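Long-range contacts in microcin B17-processing protein McbC (Escherichia coli str. K-12 substr. MG1655, PDB 6GRH), which is needed to process the inactive precursor of microcin B17 into the active peptide, and is an FMN-binding oxidoreductase of the nitroreductase family: residues 86-90 with 261-267; 135-140 with 185-189. All coordinates share one frame; numbering follows the deposited sequence. Where two conformers were deposited one is given.

Contact 1 (86-90 with 261-267)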
# COMPACT_ATOMS: atom_id res chain seq x y z
N GLY D 86 -12.78 9.86 33.32
CA GLY D 86 -13.28 11.21 33.61
C GLY D 86 -13.84 11.87 32.37
O GLY D 86 -13.39 11.59 31.25
N ILE D 87 -14.82 12.74 32.55
CA ILE D 87 -15.45 13.48 31.45
C ILE D 87 -16.07 14.70 32.12
O ILE D 87 -16.30 14.68 33.34
CB ILE D 87 -16.48 12.60 30.67
CG1 ILE D 87 -16.82 13.16 29.29
CG2 ILE D 87 -17.75 12.38 31.49
CD1 ILE D 87 -15.66 13.24 28.30
N ASN D 88 -16.32 15.75 31.34
CA ASN D 88 -16.75 17.05 31.87
C ASN D 88 -15.75 17.49 32.96
O ASN D 88 -16.16 17.82 34.08
CB ASN D 88 -18.18 17.01 32.45
CG ASN D 88 -19.25 16.55 31.45
OD1 ASN D 88 -19.04 16.47 30.24
ND2 ASN D 88 -20.42 16.25 31.97
N PHE D 89 -14.46 17.47 32.63
CA PHE D 89 -13.39 17.82 33.59
C PHE D 89 -13.56 19.27 34.05
O PHE D 89 -14.05 20.11 33.30
CB PHE D 89 -11.98 17.67 32.97
CG PHE D 89 -11.51 16.26 32.82
CD1 PHE D 89 -11.76 15.54 31.64
CD2 PHE D 89 -10.76 15.65 33.82
CE1 PHE D 89 -11.29 14.25 31.47
CE2 PHE D 89 -10.29 14.35 33.65
CZ PHE D 89 -10.54 13.65 32.47
N CYS D 90 -13.18 19.54 35.29
CA CYS D 90 -13.31 20.87 35.89
C CYS D 90 -11.99 21.24 36.55
O CYS D 90 -11.45 20.45 37.32
CB CYS D 90 -14.43 20.84 36.92
SG CYS D 90 -14.52 22.34 37.91
N PHE D 261 -5.98 12.58 28.95
CA PHE D 261 -6.32 13.76 29.76
C PHE D 261 -6.39 13.39 31.23
O PHE D 261 -6.80 12.28 31.56
CB PHE D 261 -7.66 14.33 29.31
CG PHE D 261 -7.61 15.00 27.97
CD1 PHE D 261 -6.89 16.17 27.80
CD2 PHE D 261 -8.26 14.46 26.88
CE1 PHE D 261 -6.83 16.79 26.58
CE2 PHE D 261 -8.22 15.08 25.65
CZ PHE D 261 -7.49 16.25 25.49
N PHE D 262 -5.99 14.33 32.09
CA PHE D 262 -6.02 14.13 33.54
C PHE D 262 -6.60 15.35 34.22
O PHE D 262 -6.37 16.49 33.78
CB PHE D 262 -4.62 13.90 34.10
CG PHE D 262 -3.99 12.64 33.61
CD1 PHE D 262 -3.28 12.64 32.41
CD2 PHE D 262 -4.13 11.45 34.32
CE1 PHE D 262 -2.69 11.48 31.94
CE2 PHE D 262 -3.54 10.29 33.85
CZ PHE D 262 -2.83 10.30 32.66
N GLY D 263 -7.29 15.10 35.32
CA GLY D 263 -7.90 16.17 36.07
C GLY D 263 -8.90 15.74 37.13
O GLY D 263 -8.86 14.61 37.63
N ASP D 264 -9.78 16.69 37.47
CA ASP D 264 -10.87 16.49 38.44
C ASP D 264 -12.22 16.50 37.74
O ASP D 264 -12.38 17.10 36.66
CB ASP D 264 -10.87 17.61 39.49
CG ASP D 264 -9.52 17.77 40.19
OD1 ASP D 264 -8.81 16.75 40.38
OD2 ASP D 264 -9.17 18.93 40.53
N VAL D 265 -13.19 15.81 38.35
CA VAL D 265 -14.58 15.85 37.90
C VAL D 265 -15.44 16.19 39.13
O VAL D 265 -15.52 15.37 40.05
CB VAL D 265 -15.00 14.49 37.29
CG1 VAL D 265 -16.49 14.47 36.97
CG2 VAL D 265 -14.19 14.17 36.04
N ASN D 266 -16.02 17.40 39.15
CA ASN D 266 -16.97 17.85 40.21
C ASN D 266 -18.26 18.45 39.60
O ASN D 266 -19.29 17.78 39.58
CB ASN D 266 -16.34 18.87 41.20
CG ASN D 266 -14.83 18.75 41.32
OD1 ASN D 266 -14.08 19.14 40.41
ND2 ASN D 266 -14.37 18.22 42.45
N ASP D 267 -18.17 19.69 39.09
CA ASP D 267 -19.33 20.48 38.63
C ASP D 267 -19.46 20.49 37.10
O ASP D 267 -18.49 20.26 36.37
CB ASP D 267 -19.20 21.93 39.12
CG ASP D 267 -19.08 22.04 40.64
OD1 ASP D 267 -19.60 21.16 41.36
OD2 ASP D 267 -18.48 23.02 41.11
O HOH W 1 -17.18 17.96 36.61
O HOH W 2 -9.54 18.97 35.56
O HOH W 3 -10.82 21.20 39.90
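F89 lays its ring along the backbone of F261-D264, where the last strand of the nitroreductase-fold sheet, 254-263, runs out into the C-terminal tail. The tight part of the contact centres on this ring. F89 CE2 lies 3.5 Å from G263 N, and F89 CE1 reaches F261 CB at 4.2 Å. G263 suits its place because it has no side chain: a beta carbon there would run into the phenyl ring. The ring gets there because CG stands anti to the carbonyl carbon of F89 (chi1 -75°). P185, L182 and K231 pack around the same side chain, so a large apolar residue fits this buried site. V265 CG2 lies 3.5 Å from I87 O and also touches G86 CA, so this methyl packs against the backbone of the loop.

The solvent side runs from C90 and D264 out to D267. Water 3 donates to both C90 O and D264 OD2, so the acidic side chain joins the loop through solvent. Farther out, water 1 donates to N88 O and D267 O and accepts a weak bond from N266 N, bridging tail and loop where D267 is poorly ordered. Beside these waters, C90 N donates to D264 O at 2.9 Å (164° at the hydrogen), and the same oxygen lies 3.3 Å from F89 CA.

Contact 2 (135-140 with 185-189)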
# COMPACT_ATOMS: atom_id res chain seq x y z
N ARG D 135 0.56 21.10 29.58
CA ARG D 135 -0.13 21.84 30.64
C ARG D 135 -1.30 22.60 30.01
O ARG D 135 -1.10 23.36 29.07
CB ARG D 135 0.84 22.82 31.31
CG ARG D 135 0.22 23.74 32.33
CD ARG D 135 1.30 24.46 33.14
NE ARG D 135 0.73 25.46 34.02
CZ ARG D 135 0.40 26.71 33.68
NH1 ARG D 135 0.56 27.16 32.43
NH2 ARG D 135 -0.12 27.51 34.60
N LEU D 136 -2.51 22.38 30.52
CA LEU D 136 -3.75 22.80 29.83
C LEU D 136 -4.63 23.79 30.57
O LEU D 136 -5.63 24.25 30.00
CB LEU D 136 -4.62 21.59 29.52
CG LEU D 136 -4.01 20.52 28.64
CD1 LEU D 136 -5.01 19.40 28.43
CD2 LEU D 136 -3.60 21.13 27.32
N SER D 137 -4.29 24.10 31.82
CA SER D 137 -5.05 25.07 32.62
C SER D 137 -4.08 25.97 33.34
O SER D 137 -3.03 25.51 33.82
CB SER D 137 -5.90 24.33 33.64
OG SER D 137 -6.37 25.21 34.66
N GLU D 138 -4.44 27.25 33.48
CA GLU D 138 -3.68 28.16 34.34
C GLU D 138 -3.83 27.82 35.82
O GLU D 138 -3.09 28.35 36.63
CB GLU D 138 -4.02 29.63 34.06
CG GLU D 138 -3.71 30.07 32.62
CD GLU D 138 -2.26 29.83 32.15
OE1 GLU D 138 -1.29 29.99 32.95
OE2 GLU D 138 -2.09 29.49 30.96
N ASN D 139 -4.78 26.94 36.17
CA ASN D 139 -4.86 26.38 37.52
C ASN D 139 -3.95 25.17 37.75
O ASN D 139 -4.02 24.53 38.80
CB ASN D 139 -6.32 26.03 37.89
CG ASN D 139 -7.01 27.13 38.64
OD1 ASN D 139 -6.43 27.75 39.54
ND2 ASN D 139 -8.27 27.36 38.31
N THR D 140 -3.11 24.85 36.78
CA THR D 140 -2.07 23.86 36.97
C THR D 140 -0.77 24.60 37.30
O THR D 140 -0.40 25.55 36.60
CB THR D 140 -1.92 23.01 35.71
OG1 THR D 140 -3.18 22.40 35.39
CG2 THR D 140 -0.84 21.91 35.92
N PRO D 185 -9.68 19.71 31.48
CA PRO D 185 -8.64 18.97 32.18
C PRO D 185 -7.47 19.87 32.60
O PRO D 185 -7.24 20.91 31.99
CB PRO D 185 -8.20 17.91 31.17
CG PRO D 185 -8.99 18.13 29.93
CD PRO D 185 -9.72 19.42 30.05
N HIS D 186 -6.73 19.45 33.63
CA HIS D 186 -5.54 20.17 34.08
C HIS D 186 -4.34 19.95 33.16
O HIS D 186 -3.57 20.87 32.91
CB HIS D 186 -5.15 19.77 35.50
CG HIS D 186 -6.01 20.39 36.56
ND1 HIS D 186 -7.15 19.78 37.05
CD2 HIS D 186 -5.89 21.55 37.23
CE1 HIS D 186 -7.69 20.55 37.98
NE2 HIS D 186 -6.95 21.63 38.10
N PHE D 187 -4.16 18.73 32.69
CA PHE D 187 -3.04 18.41 31.84
C PHE D 187 -3.33 17.20 30.99
O PHE D 187 -4.33 16.52 31.20
CB PHE D 187 -1.75 18.24 32.68
CG PHE D 187 -1.73 17.03 33.58
CD1 PHE D 187 -2.30 17.06 34.84
CD2 PHE D 187 -1.07 15.87 33.19
CE1 PHE D 187 -2.24 15.96 35.71
CE2 PHE D 187 -1.03 14.75 34.03
CZ PHE D 187 -1.60 14.81 35.30
N ALA D 188 -2.46 16.96 30.01
CA ALA D 188 -2.50 15.75 29.20
C ALA D 188 -1.15 15.10 29.11
O ALA D 188 -0.13 15.75 29.24
CB ALA D 188 -3.01 16.06 27.81
N LEU D 189 -1.15 13.80 28.88
CA LEU D 189 0.03 13.10 28.39
C LEU D 189 -0.22 12.79 26.93
O LEU D 189 -1.33 12.40 26.55
CB LEU D 189 0.34 11.85 29.21
CG LEU D 189 0.68 12.08 30.68
CD1 LEU D 189 0.92 10.74 31.34
CD2 LEU D 189 1.89 13.02 30.84
O HOH W 4 -8.34 22.86 30.47
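Three donors of the 135-140 segment converge on the carbonyl oxygen of H186, at the bulge that opens strand 187-194. L136 N bonds to H186 O at 3.0 Å and T140 OG1 at 2.9 Å, from opposite faces of the carbonyl plane; S137 N adds a weak third bond. Threonine suits its place because its hydroxyl, anti to its own carbonyl carbon (chi1 -57°), reaches H186 O while also lying at the edge of the imidazole. That ring's NE2 is bonded to N93 O.

The type I turn S137-T140 is closed by T140 N, which donates to S137 O at 3.0 Å. S137 OG accepts from N139 N in an ST turn and also bonds to D91. R135, outside the turn, holds T140 O side-on through NE and NH2, each at 2.8 Å, with the oxygen in the guanidinium plane; NH2 also forms a salt bridge to E138 OE1, and NH1 is bonded to N148. Water 4 donates to both L136 O and P185 O.

The apolar side belongs to L136, whose CD1 lies 3.9 Å from A188 CB. L170 of helix 167-175 and F261 of strand 254-263 also pack on L136, while helix 97-108 meets T140 and F187 through I100.

Along the chain, contact 2 is nested within the span that contact 1 closes: 86-90 comes first, then 135-140 and 185-189, and finally 261-267. Their centres are 11 Å apart on the same side of the chain's centre, and both reach the antiparallel sheet, in which strands 187-194 and 254-263 are neighbours. They meet directly where F262 N lies 2.9 Å from F187 O, a probable hydrogen bond, and where the rings of F262 and F187 stack. P185 packs against F89, and H186 against D264. Together they tie the C-terminal tail and two loops to adjoining strands of the FMN-binding fold; the side chain of I87 is about 5 Å from a bound FMN and that of P185 about 11 Å.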